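Local structure of potential RNA-dependent RNA polymerase (Human picobirnavirus, 5I62) at residues C48-K53 / L464-K469; D70-K75 / V416-R421; V130-V135 / V217-I222; S148-V153 / A209-E214. The protein catalyses RNA synthesis from ribonucleoside triphosphates on an RNA template, probably serving both transcription and genome replication of a double-stranded RNA virus. All blocks are in the same frame, centred on the assembly; numbering follows the deposited sequence.

The four contacts form two clusters on opposite sides of the chain's centre. Interactions 1 and 2 are buried and touch each other: helices 44-55 and 63-73, consecutive in the chain, meet helices 460-469 and 419-427 from much later in the chain. Interactions 3 and 4, only partly buried, share helix 208-228 and join it to helices 129-135 and 150-157. Chemistry differs with burial. Interaction 1 is carbon packing about a phenylalanine ring, and interaction 2 adds a water bridge to similar packing. Where burial is only partial, interaction 3 relies on a side-chain amide gripping a helix carbonyl, while interaction 4 narrows to one arginine reaching one asparagine.

Interaction 1 (C48-K53 / L464-K469); sequences CDEWYK and LDFCIK
Phe466 drives its ring from helix 460-469 against Trp51 and Glu50 of helix 44-55, a helix-helix packing that ties the N-terminal part of the chain to a helix nearer the C-terminus, probably of the thumb in the right-hand polymerase fold. The nearest CA atoms, those of Trp51 and Phe466, are 7.4 Å from each other, and the aromatic side chain fills the space between the helices. With CG anti to the backbone N (chi1 -177°), the Phe466 ring is held out from its own helix toward the other.

Trp51 meets it chiefly through its first carbon. CB lies over one face of the Phe466 ring, 4.1 Å from the centroid and 19° off the normal, a CH-pi contact displaced toward the CE2 and CZ rim. The indole leans in beside it: Trp51 CE3 approaches Phe466 CG to 4.1 Å, but the planes are inclined at 45°, so the rings neither stack nor meet edge to face. Phe466 CZ also reaches the helix backbone, 3.9 Å from Trp51 N.

Beyond this pair, Phe463 packs edge-to-face on Trp51 and Tyr39 meets the Phe466 ring. The indole nitrogen NE1 finds its partner in Thr419 OG1, which satisfies the one polar atom of a buried side chain and links this packing to helix 419-427.

Glu50 contributes its methylene carbons at the ring's edge. Its CG lies near the plane of the Phe466 ring, 3.8 Å from CE1, before the chain bends away and OE2 forms a salt bridge with a weak hydrogen bond, 3.3 Å to Lys53 NZ.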
loop_
_atom_site.group_PDB
_atom_site.type_symbol
_atom_site.label_atom_id
_atom_site.label_comp_id
_atom_site.label_asym_id
_atom_site.label_seq_id
_atom_site.Cartn_x
_atom_site.Cartn_y
_atom_site.Cartn_z
ATOM N N CYS A 48 9.028 -3.942 24.684
ATOM C CA CYS A 48 7.953 -2.955 24.681
ATOM C C CYS A 48 7.718 -2.399 26.078
ATOM O O CYS A 48 7.555 -1.186 26.254
ATOM C CB CYS A 48 6.681 -3.585 24.122
ATOM S SG CYS A 48 6.759 -3.901 22.330
ATOM N N ASP A 49 7.716 -3.276 27.092
ATOM C CA ASP A 49 7.476 -2.826 28.462
ATOM C C ASP A 49 8.524 -1.807 28.894
ATOM O O ASP A 49 8.204 -0.805 29.548
ATOM C CB ASP A 49 7.466 -4.022 29.416
ATOM C CG ASP A 49 6.203 -4.875 29.291
ATOM O OD1 ASP A 49 5.256 -4.464 28.581
ATOM O OD2 ASP A 49 6.159 -5.970 29.902
ATOM N N GLU A 50 9.785 -2.049 28.526
ATOM C CA GLU A 50 10.865 -1.153 28.926
ATOM C C GLU A 50 10.721 0.215 28.268
ATOM O O GLU A 50 10.864 1.257 28.927
ATOM C CB GLU A 50 12.216 -1.786 28.584
ATOM C CG GLU A 50 13.379 -1.064 29.221
ATOM C CD GLU A 50 13.390 -1.237 30.739
ATOM O OE1 GLU A 50 14.125 -0.491 31.424
ATOM O OE2 GLU A 50 12.664 -2.123 31.248
ATOM N N TRP A 51 10.433 0.236 26.967
ATOM C CA TRP A 51 10.232 1.518 26.300
ATOM C C TRP A 51 8.989 2.225 26.836
ATOM O O TRP A 51 8.966 3.456 26.946
ATOM C CB TRP A 51 10.130 1.341 24.786
ATOM C CG TRP A 51 9.700 2.619 24.117
ATOM C CD1 TRP A 51 8.541 2.840 23.421
ATOM C CD2 TRP A 51 10.402 3.863 24.130
ATOM N NE1 TRP A 51 8.488 4.150 22.991
ATOM C CE2 TRP A 51 9.617 4.799 23.414
ATOM C CE3 TRP A 51 11.621 4.279 24.673
ATOM C CZ2 TRP A 51 10.015 6.118 23.224
ATOM C CZ3 TRP A 51 12.013 5.594 24.494
ATOM C CH2 TRP A 51 11.210 6.500 23.771
ATOM N N TYR A 52 7.953 1.456 27.192
ATOM C CA TYR A 52 6.705 2.050 27.667
ATOM C C TYR A 52 6.923 2.877 28.925
ATOM O O TYR A 52 6.251 3.896 29.132
ATOM C CB TYR A 52 5.669 0.965 27.933
ATOM C CG TYR A 52 4.246 1.481 27.903
ATOM C CD1 TYR A 52 3.740 2.256 28.940
ATOM C CD2 TYR A 52 3.431 1.239 26.806
ATOM C CE1 TYR A 52 2.442 2.755 28.899
ATOM C CE2 TYR A 52 2.133 1.715 26.754
ATOM C CZ TYR A 52 1.644 2.472 27.804
ATOM O OH TYR A 52 0.355 2.948 27.753
ATOM N N LYS A 53 7.857 2.452 29.785
ATOM C CA LYS A 53 8.147 3.216 30.995
ATOM C C LYS A 53 8.515 4.658 30.688
ATOM O O LYS A 53 8.243 5.548 31.497
ATOM C CB LYS A 53 9.281 2.572 31.786
ATOM C CG LYS A 53 8.974 1.220 32.369
ATOM C CD LYS A 53 10.197 0.720 33.131
ATOM C CE LYS A 53 10.078 -0.738 33.480
ATOM N NZ LYS A 53 11.329 -1.233 34.116
ATOM N N LEU A 464 15.738 6.685 19.972
ATOM C CA LEU A 464 16.949 6.288 19.256
ATOM C C LEU A 464 17.996 5.711 20.205
ATOM O O LEU A 464 18.629 4.697 19.897
ATOM C CB LEU A 464 17.516 7.478 18.495
ATOM C CG LEU A 464 18.721 7.161 17.616
ATOM C CD1 LEU A 464 18.367 6.114 16.553
ATOM C CD2 LEU A 464 19.244 8.438 16.978
ATOM N N ASP A 465 18.205 6.356 21.360
ATOM C CA ASP A 465 19.142 5.819 22.340
ATOM C C ASP A 465 18.692 4.444 22.813
ATOM O O ASP A 465 19.512 3.539 22.996
ATOM C CB ASP A 465 19.283 6.774 23.525
ATOM C CG ASP A 465 20.011 8.067 23.165
ATOM O OD1 ASP A 465 20.804 8.070 22.200
ATOM O OD2 ASP A 465 19.785 9.088 23.853
ATOM N N PHE A 466 17.384 4.262 22.996
ATOM C CA PHE A 466 16.860 2.946 23.339
ATOM C C PHE A 466 17.160 1.922 22.250
ATOM O O PHE A 466 17.521 0.780 22.544
ATOM C CB PHE A 466 15.352 3.030 23.580
ATOM C CG PHE A 466 14.736 1.729 24.008
ATOM C CD1 PHE A 466 14.851 1.292 25.316
ATOM C CD2 PHE A 466 14.059 0.931 23.099
ATOM C CE1 PHE A 466 14.277 0.097 25.718
ATOM C CE2 PHE A 466 13.487 -0.273 23.490
ATOM C CZ PHE A 466 13.597 -0.691 24.802
ATOM N N CYS A 467 16.990 2.302 20.984
ATOM C CA CYS A 467 17.221 1.358 19.892
ATOM C C CYS A 467 18.707 1.043 19.716
ATOM O O CYS A 467 19.074 -0.099 19.410
ATOM C CB CYS A 467 16.626 1.911 18.603
ATOM S SG CYS A 467 14.790 1.934 18.650
ATOM N N ILE A 468 19.574 2.041 19.887
ATOM C CA ILE A 468 21.014 1.796 19.781
ATOM C C ILE A 468 21.441 0.683 20.733
ATOM O O ILE A 468 22.206 -0.217 20.365
ATOM C CB ILE A 468 21.798 3.095 20.045
ATOM C CG1 ILE A 468 21.628 4.085 18.879
ATOM C CG2 ILE A 468 23.277 2.782 20.276
ATOM C CD1 ILE A 468 22.053 5.529 19.226
ATOM N N LYS A 469 20.929 0.716 21.964
ATOM C CA LYS A 469 21.265 -0.286 22.967
ATOM C C LYS A 469 20.786 -1.676 22.580
ATOM O O LYS A 469 21.321 -2.667 23.085
ATOM C CB LYS A 469 20.674 0.110 24.322
ATOM C CG LYS A 469 21.329 1.332 24.963
ATOM C CD LYS A 469 20.770 1.578 26.362
ATOM C CE LYS A 469 21.522 2.694 27.088
ATOM N NZ LYS A 469 21.195 4.063 26.589
#

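Interaction 2 (D70-K75 / V416-R421); sequences DDLRKK and VYSTMR
Leu72 presses its CD1 methyl onto Ser418 CB at 3.4 Å, tighter than usual for two carbons, where the C-terminal part of helix 63-73 meets the start of helix 419-427. Beside it, Met420 bends at chi2 and chi3 so that its CE methyl turns against the extended chain of Arg73, coming 3.5 Å from CD and 3.2 Å from NE. That NE contact is oblique to the guanidinium. Arg73, partly exposed, marks the side nearer solvent; its chain crosses the methionine obliquely, and its far end forms a salt bridge, NH2 to Asp49 OD1.

Toward Arg421 the contact is looser, though still buried. Its CD stands 4.2 Å from Leu72 CD1, and the gap between backbone and guanidinium is bridged by a water that donates to Leu72 O and accepts from Arg421 NH1, each at 2.9 Å.

Ser418 caps the helix that starts here. Its OG accepts from Arg421 N at 3.0 Å along a nearly straight path (174°), and also bonds Glu69 OE1, from the residue just before Asp70 in the same helix. A serine N-cap, with its hydroxyl satisfying a first-turn amide at the step from strand to helix, is the motif here.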
loop_
_atom_site.group_PDB
_atom_site.type_symbol
_atom_site.label_atom_id
_atom_site.label_comp_id
_atom_site.label_asym_id
_atom_site.label_seq_id
_atom_site.Cartn_x
_atom_site.Cartn_y
_atom_site.Cartn_z
ATOM N N ASP A 70 -1.062 3.330 22.342
ATOM C CA ASP A 70 -1.717 2.188 22.975
ATOM C C ASP A 70 -2.487 1.347 21.966
ATOM O O ASP A 70 -2.458 0.111 22.016
ATOM C CB ASP A 70 -2.674 2.657 24.072
ATOM C CG ASP A 70 -1.976 2.978 25.377
ATOM O OD1 ASP A 70 -0.773 2.671 25.509
ATOM O OD2 ASP A 70 -2.641 3.528 26.282
ATOM N N ASP A 71 -3.222 2.010 21.069
ATOM C CA ASP A 71 -3.934 1.304 20.008
ATOM C C ASP A 71 -2.989 0.445 19.160
ATOM O O ASP A 71 -3.267 -0.731 18.903
ATOM C CB ASP A 71 -4.675 2.312 19.137
ATOM C CG ASP A 71 -5.414 1.662 17.996
ATOM O OD1 ASP A 71 -6.397 0.930 18.243
ATOM O OD2 ASP A 71 -5.000 1.872 16.840
ATOM N N LEU A 72 -1.877 1.023 18.691
ATOM C CA LEU A 72 -0.992 0.272 17.804
ATOM C C LEU A 72 -0.174 -0.765 18.570
ATOM O O LEU A 72 0.246 -1.777 17.992
ATOM C CB LEU A 72 -0.084 1.224 17.026
ATOM C CG LEU A 72 -0.852 2.048 15.980
ATOM C CD1 LEU A 72 0.026 3.039 15.256
ATOM C CD2 LEU A 72 -1.494 1.095 14.973
ATOM N N ARG A 73 0.074 -0.520 19.859
ATOM C CA ARG A 73 0.738 -1.511 20.695
ATOM C C ARG A 73 0.001 -2.848 20.678
ATOM O O ARG A 73 0.636 -3.909 20.727
ATOM C CB ARG A 73 0.855 -0.993 22.124
ATOM C CG ARG A 73 1.531 -1.977 23.045
ATOM C CD ARG A 73 1.845 -1.374 24.394
ATOM N NE ARG A 73 2.961 -2.089 25.006
ATOM C CZ ARG A 73 3.200 -2.132 26.312
ATOM N NH1 ARG A 73 2.382 -1.513 27.155
ATOM N NH2 ARG A 73 4.244 -2.807 26.777
ATOM N N LYS A 74 -1.333 -2.819 20.595
ATOM C CA LYS A 74 -2.111 -4.049 20.587
ATOM C C LYS A 74 -1.888 -4.876 19.325
ATOM O O LYS A 74 -2.243 -6.055 19.319
ATOM C CB LYS A 74 -3.595 -3.743 20.731
ATOM C CG LYS A 74 -3.953 -2.926 21.955
ATOM C CD LYS A 74 -5.443 -2.622 21.940
ATOM C CE LYS A 74 -5.877 -1.938 23.213
ATOM N NZ LYS A 74 -7.226 -1.331 23.019
ATOM N N LYS A 75 -1.336 -4.290 18.253
ATOM C CA LYS A 75 -1.074 -5.028 17.020
ATOM C C LYS A 75 0.341 -5.595 16.966
ATOM O O LYS A 75 0.627 -6.428 16.098
ATOM C CB LYS A 75 -1.302 -4.145 15.784
ATOM C CG LYS A 75 -2.715 -3.527 15.644
ATOM C CD LYS A 75 -3.812 -4.561 15.432
ATOM C CE LYS A 75 -5.160 -3.868 15.144
ATOM N NZ LYS A 75 -6.281 -4.822 14.850
ATOM N N VAL A 416 3.258 11.921 13.405
ATOM C CA VAL A 416 3.983 11.178 14.420
ATOM C C VAL A 416 3.705 9.694 14.211
ATOM O O VAL A 416 2.557 9.247 14.295
ATOM C CB VAL A 416 3.592 11.626 15.839
ATOM C CG1 VAL A 416 4.351 10.779 16.878
ATOM C CG2 VAL A 416 3.875 13.126 16.030
ATOM N N TYR A 417 4.756 8.936 13.949
ATOM C CA TYR A 417 4.650 7.494 13.831
ATOM C C TYR A 417 4.744 6.868 15.219
ATOM O O TYR A 417 5.419 7.388 16.109
ATOM C CB TYR A 417 5.751 6.982 12.912
ATOM C CG TYR A 417 5.589 5.570 12.404
ATOM C CD1 TYR A 417 4.897 5.311 11.228
ATOM C CD2 TYR A 417 6.173 4.510 13.074
ATOM C CE1 TYR A 417 4.770 4.007 10.740
ATOM C CE2 TYR A 417 6.060 3.214 12.605
ATOM C CZ TYR A 417 5.360 2.967 11.438
ATOM O OH TYR A 417 5.252 1.680 10.988
ATOM N N SER A 418 4.038 5.758 15.411
ATOM C CA SER A 418 4.044 5.088 16.704
ATOM C C SER A 418 5.409 4.467 16.986
ATOM O O SER A 418 5.881 3.632 16.211
ATOM C CB SER A 418 2.974 4.004 16.737
ATOM O OG SER A 418 3.145 3.176 17.870
ATOM N N THR A 419 6.029 4.845 18.108
ATOM C CA THR A 419 7.246 4.148 18.520
ATOM C C THR A 419 6.955 2.694 18.865
ATOM O O THR A 419 7.818 1.823 18.686
ATOM C CB THR A 419 7.903 4.843 19.714
ATOM O OG1 THR A 419 6.972 4.924 20.812
ATOM C CG2 THR A 419 8.372 6.239 19.326
ATOM N N MET A 420 5.756 2.408 19.379
ATOM C CA MET A 420 5.422 1.021 19.703
ATOM C C MET A 420 5.354 0.175 18.439
ATOM O O MET A 420 5.895 -0.938 18.388
ATOM C CB MET A 420 4.108 0.931 20.487
ATOM C CG MET A 420 4.165 1.532 21.904
ATOM S SD MET A 420 5.391 0.745 22.989
ATOM C CE MET A 420 4.965 -0.957 22.827
ATOM N N ARG A 421 4.697 0.690 17.404
ATOM C CA ARG A 421 4.691 -0.009 16.123
ATOM C C ARG A 421 6.104 -0.177 15.583
ATOM O O ARG A 421 6.457 -1.248 15.063
ATOM C CB ARG A 421 3.821 0.729 15.114
ATOM C CG ARG A 421 3.685 0.002 13.771
ATOM C CD ARG A 421 2.562 0.632 12.976
ATOM N NE ARG A 421 2.232 -0.044 11.724
ATOM C CZ ARG A 421 1.455 -1.121 11.620
ATOM N NH1 ARG A 421 0.946 -1.705 12.707
ATOM N NH2 ARG A 421 1.195 -1.625 10.420
HETATM O O HOH W 1 1.679 -1.930 15.478
#

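Interaction 3 (V130-V135 / V217-I222); sequences VNTVAV and VYQPLI
Gln219 spans the space between two helices with its extended side chain and brings its amide to the last turn of helix 129-135. NE2 donates to Thr132 O at 3.2 Å, a fairly straight bond (165°) with the oxygen almost in the plane of the glutamine amide. From the acceptor's standpoint the donor is tilted 25° from the carbonyl plane. The same oxygen takes a second bond from Val135 N, also 3.2 Å, on the opposite face, so the amide of Gln219 adds to the helix's own bonding without displacing it.

The other arm of the amide lies along carbon. OE1 is 3.4 Å from Thr132 CA and 3.5 Å from Thr132 CG2, so the threonine's methyl flanks the amide. Val135 CG2 closes in from the next turn of the helix, but its modelled distance to the amide is too short to be trusted in detail.

Behind these atoms, the second shell fixes the threonine. Thr132 OG1 bonds Ser128 O, turning the hydroxyl back to its own helix, while its side chain also packs on Leu215 and Gln216, one turn before the glutamine. Next to Gln219, Tyr218 takes the other direction and bonds Asp330 and Lys301 through its hydroxyl.

The axes of segments 130-135 and 217-222 pass 10.6 Å apart and cross at 66°, a separation that one long polar side chain can bridge. Helix 208-228 is kinked here: Val217 N makes no bond to the preceding turn, and Pro220, having no N-H, cannot. The arrangement is a polar helix-helix crossing, probably within the fingers of the right-hand polymerase fold.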
loop_
_atom_site.group_PDB
_atom_site.type_symbol
_atom_site.label_atom_id
_atom_site.label_comp_id
_atom_site.label_asym_id
_atom_site.label_seq_id
_atom_site.Cartn_x
_atom_site.Cartn_y
_atom_site.Cartn_z
ATOM N N VAL A 130 8.472 0.628 -24.381
ATOM C CA VAL A 130 9.908 0.665 -24.108
ATOM C C VAL A 130 10.219 1.686 -23.024
ATOM O O VAL A 130 10.971 1.409 -22.081
ATOM C CB VAL A 130 10.708 0.967 -25.390
ATOM C CG1 VAL A 130 12.178 1.171 -25.048
ATOM C CG2 VAL A 130 10.568 -0.164 -26.391
ATOM N N ASN A 131 9.668 2.896 -23.160
ATOM C CA ASN A 131 9.926 3.930 -22.163
ATOM C C ASN A 131 9.370 3.523 -20.805
ATOM O O ASN A 131 10.018 3.732 -19.769
ATOM C CB ASN A 131 9.348 5.264 -22.633
ATOM C CG ASN A 131 10.073 5.804 -23.859
ATOM O OD1 ASN A 131 11.265 5.546 -24.041
ATOM N ND2 ASN A 131 9.356 6.538 -24.713
ATOM N N THR A 132 8.191 2.892 -20.801
ATOM C CA THR A 132 7.590 2.423 -19.557
ATOM C C THR A 132 8.465 1.378 -18.875
ATOM O O THR A 132 8.724 1.460 -17.669
ATOM C CB THR A 132 6.196 1.848 -19.842
ATOM O OG1 THR A 132 5.383 2.850 -20.453
ATOM C CG2 THR A 132 5.543 1.369 -18.564
ATOM N N VAL A 133 8.904 0.370 -19.631
ATOM C CA VAL A 133 9.786 -0.654 -19.073
ATOM C C VAL A 133 11.057 -0.022 -18.515
ATOM O O VAL A 133 11.566 -0.447 -17.474
ATOM C CB VAL A 133 10.116 -1.725 -20.135
ATOM C CG1 VAL A 133 11.223 -2.663 -19.634
ATOM C CG2 VAL A 133 8.874 -2.517 -20.505
ATOM N N ALA A 134 11.585 0.999 -19.199
ATOM C CA ALA A 134 12.842 1.621 -18.782
ATOM C C ALA A 134 12.757 2.164 -17.362
ATOM O O ALA A 134 13.745 2.142 -16.618
ATOM C CB ALA A 134 13.229 2.732 -19.753
ATOM N N VAL A 135 11.586 2.641 -16.952
ATOM C CA VAL A 135 11.523 3.251 -15.630
ATOM C C VAL A 135 10.920 2.314 -14.580
ATOM O O VAL A 135 10.992 2.616 -13.386
ATOM C CB VAL A 135 10.769 4.587 -15.707
ATOM C CG1 VAL A 135 11.255 5.402 -16.898
ATOM C CG2 VAL A 135 9.366 4.351 -15.841
ATOM N N VAL A 217 -0.206 4.056 -18.844
ATOM C CA VAL A 217 -1.095 5.124 -18.394
ATOM C C VAL A 217 -0.746 5.537 -16.969
ATOM O O VAL A 217 -0.601 6.727 -16.672
ATOM C CB VAL A 217 -2.572 4.706 -18.483
ATOM C CG1 VAL A 217 -3.430 5.637 -17.611
ATOM C CG2 VAL A 217 -3.049 4.760 -19.917
ATOM N N TYR A 218 -0.611 4.570 -16.067
ATOM C CA TYR A 218 -0.523 4.936 -14.658
ATOM C C TYR A 218 0.797 5.624 -14.325
ATOM O O TYR A 218 0.843 6.484 -13.432
ATOM C CB TYR A 218 -0.747 3.715 -13.778
ATOM C CG TYR A 218 -2.157 3.207 -13.881
ATOM C CD1 TYR A 218 -3.222 3.993 -13.450
ATOM C CD2 TYR A 218 -2.437 1.954 -14.411
ATOM C CE1 TYR A 218 -4.531 3.550 -13.546
ATOM C CE2 TYR A 218 -3.749 1.493 -14.501
ATOM C CZ TYR A 218 -4.791 2.296 -14.060
ATOM O OH TYR A 218 -6.097 1.855 -14.139
ATOM N N GLN A 219 1.888 5.266 -15.029
ATOM C CA GLN A 219 3.167 5.934 -14.790
ATOM C C GLN A 219 3.086 7.431 -15.071
ATOM O O GLN A 219 3.378 8.230 -14.164
ATOM C CB GLN A 219 4.273 5.263 -15.620
ATOM C CG GLN A 219 5.369 4.612 -14.886
ATOM C CD GLN A 219 6.287 3.869 -15.860
ATOM O OE1 GLN A 219 6.548 4.339 -16.975
ATOM N NE2 GLN A 219 6.765 2.712 -15.443
ATOM N N PRO A 220 2.724 7.878 -16.279
ATOM C CA PRO A 220 2.592 9.330 -16.487
ATOM C C PRO A 220 1.524 9.972 -15.613
ATOM O O PRO A 220 1.677 11.133 -15.223
ATOM C CB PRO A 220 2.254 9.449 -17.983
ATOM C CG PRO A 220 1.739 8.131 -18.371
ATOM C CD PRO A 220 2.473 7.133 -17.522
ATOM N N LEU A 221 0.447 9.249 -15.297
ATOM C CA LEU A 221 -0.592 9.786 -14.417
ATOM C C LEU A 221 -0.019 10.162 -13.055
ATOM O O LEU A 221 -0.214 11.278 -12.552
ATOM C CB LEU A 221 -1.711 8.758 -14.250
ATOM C CG LEU A 221 -2.946 9.225 -13.470
ATOM C CD1 LEU A 221 -4.158 8.496 -14.004
ATOM C CD2 LEU A 221 -2.839 8.982 -11.973
ATOM N N ILE A 222 0.665 9.213 -12.425
ATOM C CA ILE A 222 1.217 9.448 -11.102
ATOM C C ILE A 222 2.241 10.574 -11.135
ATOM O O ILE A 222 2.240 11.449 -10.257
ATOM C CB ILE A 222 1.787 8.139 -10.534
ATOM C CG1 ILE A 222 0.620 7.212 -10.163
ATOM C CG2 ILE A 222 2.665 8.421 -9.319
ATOM C CD1 ILE A 222 1.001 5.752 -9.970
#

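Interaction 4 (S148-V153 / A209-E214); sequences SKRKAV and AVNIRE
Arg150 brings NH2 of its guanidinium up to the side chain of Asn211, 3.9 Å from CB and 3.8 Å from CG. The contact joins the start of the short helix 150-157 to helix 208-228, in what is probably the fingers of the right-hand polymerase fold, where helix 208-228 also packs on the beta strands nearby. It is a narrow meeting of two side chains: the closest CA atoms, those of Arg150 and Ala209, are 10.0 Å apart, and the arginine's length makes up the difference.

The shape of Arg150 explains the reach. CG is anti to the carbonyl carbon (chi1 -77°), and from there the chain runs extended to NE, so that its end is carried far from the first turn of its own helix. The two side chains meet at about a right angle, and their flat groups are turned 80° apart. The amide stands at the edge of the guanidinium, near its plane, and does not lie against its face.

Asn211 is buried on a helix that also packs on the sheet, on helix 129-135 and on a loop. Ala209 and Val210 face strands 160-165 and 168-173, and Glu214, one turn further on, sends its carboxylate to Ser324 OG and Gly325 N.

Helix 209-214 is regular, with Glu214 N bonding Val210 O at 2.8 Å, whereas in 150-153 Val153 N bonds three residues back, to Arg150 O. On the guanidinium's other terminal nitrogen, Arg150 NH1 hydrogen-bonds the carbonyl oxygen of Lys137.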
loop_
_atom_site.group_PDB
_atom_site.type_symbol
_atom_site.label_atom_id
_atom_site.label_comp_id
_atom_site.label_asym_id
_atom_site.label_seq_id
_atom_site.Cartn_x
_atom_site.Cartn_y
_atom_site.Cartn_z
ATOM N N SER A 148 10.242 -15.050 -13.640
ATOM C CA SER A 148 11.643 -14.726 -13.417
ATOM C C SER A 148 11.743 -13.273 -12.986
ATOM O O SER A 148 10.735 -12.590 -12.779
ATOM C CB SER A 148 12.492 -14.957 -14.674
ATOM O OG SER A 148 12.125 -16.163 -15.304
ATOM N N LYS A 149 12.975 -12.794 -12.858
ATOM C CA LYS A 149 13.185 -11.363 -12.705
ATOM C C LYS A 149 12.870 -10.668 -14.022
ATOM O O LYS A 149 13.275 -11.136 -15.091
ATOM C CB LYS A 149 14.617 -11.072 -12.266
ATOM C CG LYS A 149 14.832 -11.203 -10.751
ATOM C CD LYS A 149 16.254 -11.576 -10.389
ATOM C CE LYS A 149 17.246 -11.013 -11.381
ATOM N NZ LYS A 149 17.153 -9.528 -11.605
ATOM N N ARG A 150 12.117 -9.567 -13.933
ATOM C CA ARG A 150 11.734 -8.796 -15.110
ATOM C C ARG A 150 12.927 -8.518 -16.013
ATOM O O ARG A 150 12.832 -8.627 -17.246
ATOM C CB ARG A 150 11.103 -7.480 -14.672
ATOM C CG ARG A 150 9.682 -7.625 -14.182
ATOM C CD ARG A 150 9.231 -6.339 -13.513
ATOM N NE ARG A 150 7.808 -6.365 -13.204
ATOM C CZ ARG A 150 7.155 -5.365 -12.614
ATOM N NH1 ARG A 150 7.801 -4.266 -12.266
ATOM N NH2 ARG A 150 5.859 -5.471 -12.378
ATOM N N LYS A 151 14.055 -8.139 -15.406
ATOM C CA LYS A 151 15.241 -7.756 -16.159
ATOM C C LYS A 151 15.622 -8.836 -17.166
ATOM O O LYS A 151 16.008 -8.538 -18.302
ATOM C CB LYS A 151 16.372 -7.489 -15.168
ATOM C CG LYS A 151 17.598 -6.805 -15.715
ATOM C CD LYS A 151 18.619 -6.661 -14.595
ATOM C CE LYS A 151 19.483 -5.428 -14.802
ATOM N NZ LYS A 151 20.934 -5.762 -14.906
ATOM N N ALA A 152 15.453 -10.103 -16.776
ATOM C CA ALA A 152 15.866 -11.242 -17.579
ATOM C C ALA A 152 14.968 -11.495 -18.786
ATOM O O ALA A 152 15.384 -12.198 -19.710
ATOM C CB ALA A 152 15.897 -12.491 -16.706
ATOM N N VAL A 153 13.740 -10.979 -18.801
ATOM C CA VAL A 153 12.755 -11.412 -19.786
ATOM C C VAL A 153 12.188 -10.253 -20.600
ATOM O O VAL A 153 11.216 -10.437 -21.334
ATOM C CB VAL A 153 11.631 -12.230 -19.123
ATOM C CG1 VAL A 153 12.188 -13.530 -18.534
ATOM C CG2 VAL A 153 10.884 -11.378 -18.032
ATOM N N ALA A 209 3.678 -8.454 -18.755
ATOM C CA ALA A 209 3.052 -7.826 -19.921
ATOM C C ALA A 209 1.845 -6.972 -19.523
ATOM O O ALA A 209 1.650 -5.869 -20.057
ATOM C CB ALA A 209 2.638 -8.885 -20.949
ATOM N N VAL A 210 1.017 -7.462 -18.599
ATOM C CA VAL A 210 -0.126 -6.667 -18.148
ATOM C C VAL A 210 0.356 -5.414 -17.427
ATOM O O VAL A 210 -0.131 -4.309 -17.689
ATOM C CB VAL A 210 -1.073 -7.495 -17.254
ATOM C CG1 VAL A 210 -2.247 -6.604 -16.728
ATOM C CG2 VAL A 210 -1.628 -8.695 -18.005
ATOM N N ASN A 211 1.314 -5.567 -16.507
ATOM C CA ASN A 211 1.817 -4.415 -15.761
ATOM C C ASN A 211 2.434 -3.366 -16.690
ATOM O O ASN A 211 2.242 -2.163 -16.485
ATOM C CB ASN A 211 2.831 -4.862 -14.708
ATOM C CG ASN A 211 2.180 -5.308 -13.409
ATOM O OD1 ASN A 211 1.033 -4.947 -13.102
ATOM N ND2 ASN A 211 2.906 -6.083 -12.642
ATOM N N ILE A 212 3.181 -3.794 -17.713
ATOM C CA ILE A 212 3.696 -2.843 -18.705
ATOM C C ILE A 212 2.554 -2.062 -19.357
ATOM O O ILE A 212 2.590 -0.830 -19.452
ATOM C CB ILE A 212 4.538 -3.573 -19.771
ATOM C CG1 ILE A 212 5.786 -4.193 -19.150
ATOM C CG2 ILE A 212 4.907 -2.604 -20.907
ATOM C CD1 ILE A 212 6.534 -5.157 -20.113
ATOM N N ARG A 213 1.536 -2.768 -19.854
ATOM C CA ARG A 213 0.455 -2.075 -20.542
ATOM C C ARG A 213 -0.284 -1.131 -19.594
ATOM O O ARG A 213 -0.611 0.004 -19.965
ATOM C CB ARG A 213 -0.500 -3.085 -21.165
ATOM C CG ARG A 213 0.053 -3.708 -22.456
ATOM C CD ARG A 213 0.084 -2.640 -23.501
ATOM N NE ARG A 213 -1.162 -2.585 -24.229
ATOM C CZ ARG A 213 -1.717 -1.492 -24.738
ATOM N NH1 ARG A 213 -1.163 -0.302 -24.587
ATOM N NH2 ARG A 213 -2.858 -1.612 -25.391
ATOM N N GLU A 214 -0.568 -1.587 -18.373
ATOM C CA GLU A 214 -1.214 -0.719 -17.386
ATOM C C GLU A 214 -0.381 0.533 -17.129
ATOM O O GLU A 214 -0.897 1.658 -17.152
ATOM C CB GLU A 214 -1.427 -1.475 -16.080
ATOM C CG GLU A 214 -2.431 -2.596 -16.132
ATOM C CD GLU A 214 -2.432 -3.364 -14.821
ATOM O OE1 GLU A 214 -1.331 -3.567 -14.245
ATOM O OE2 GLU A 214 -3.515 -3.764 -14.374
#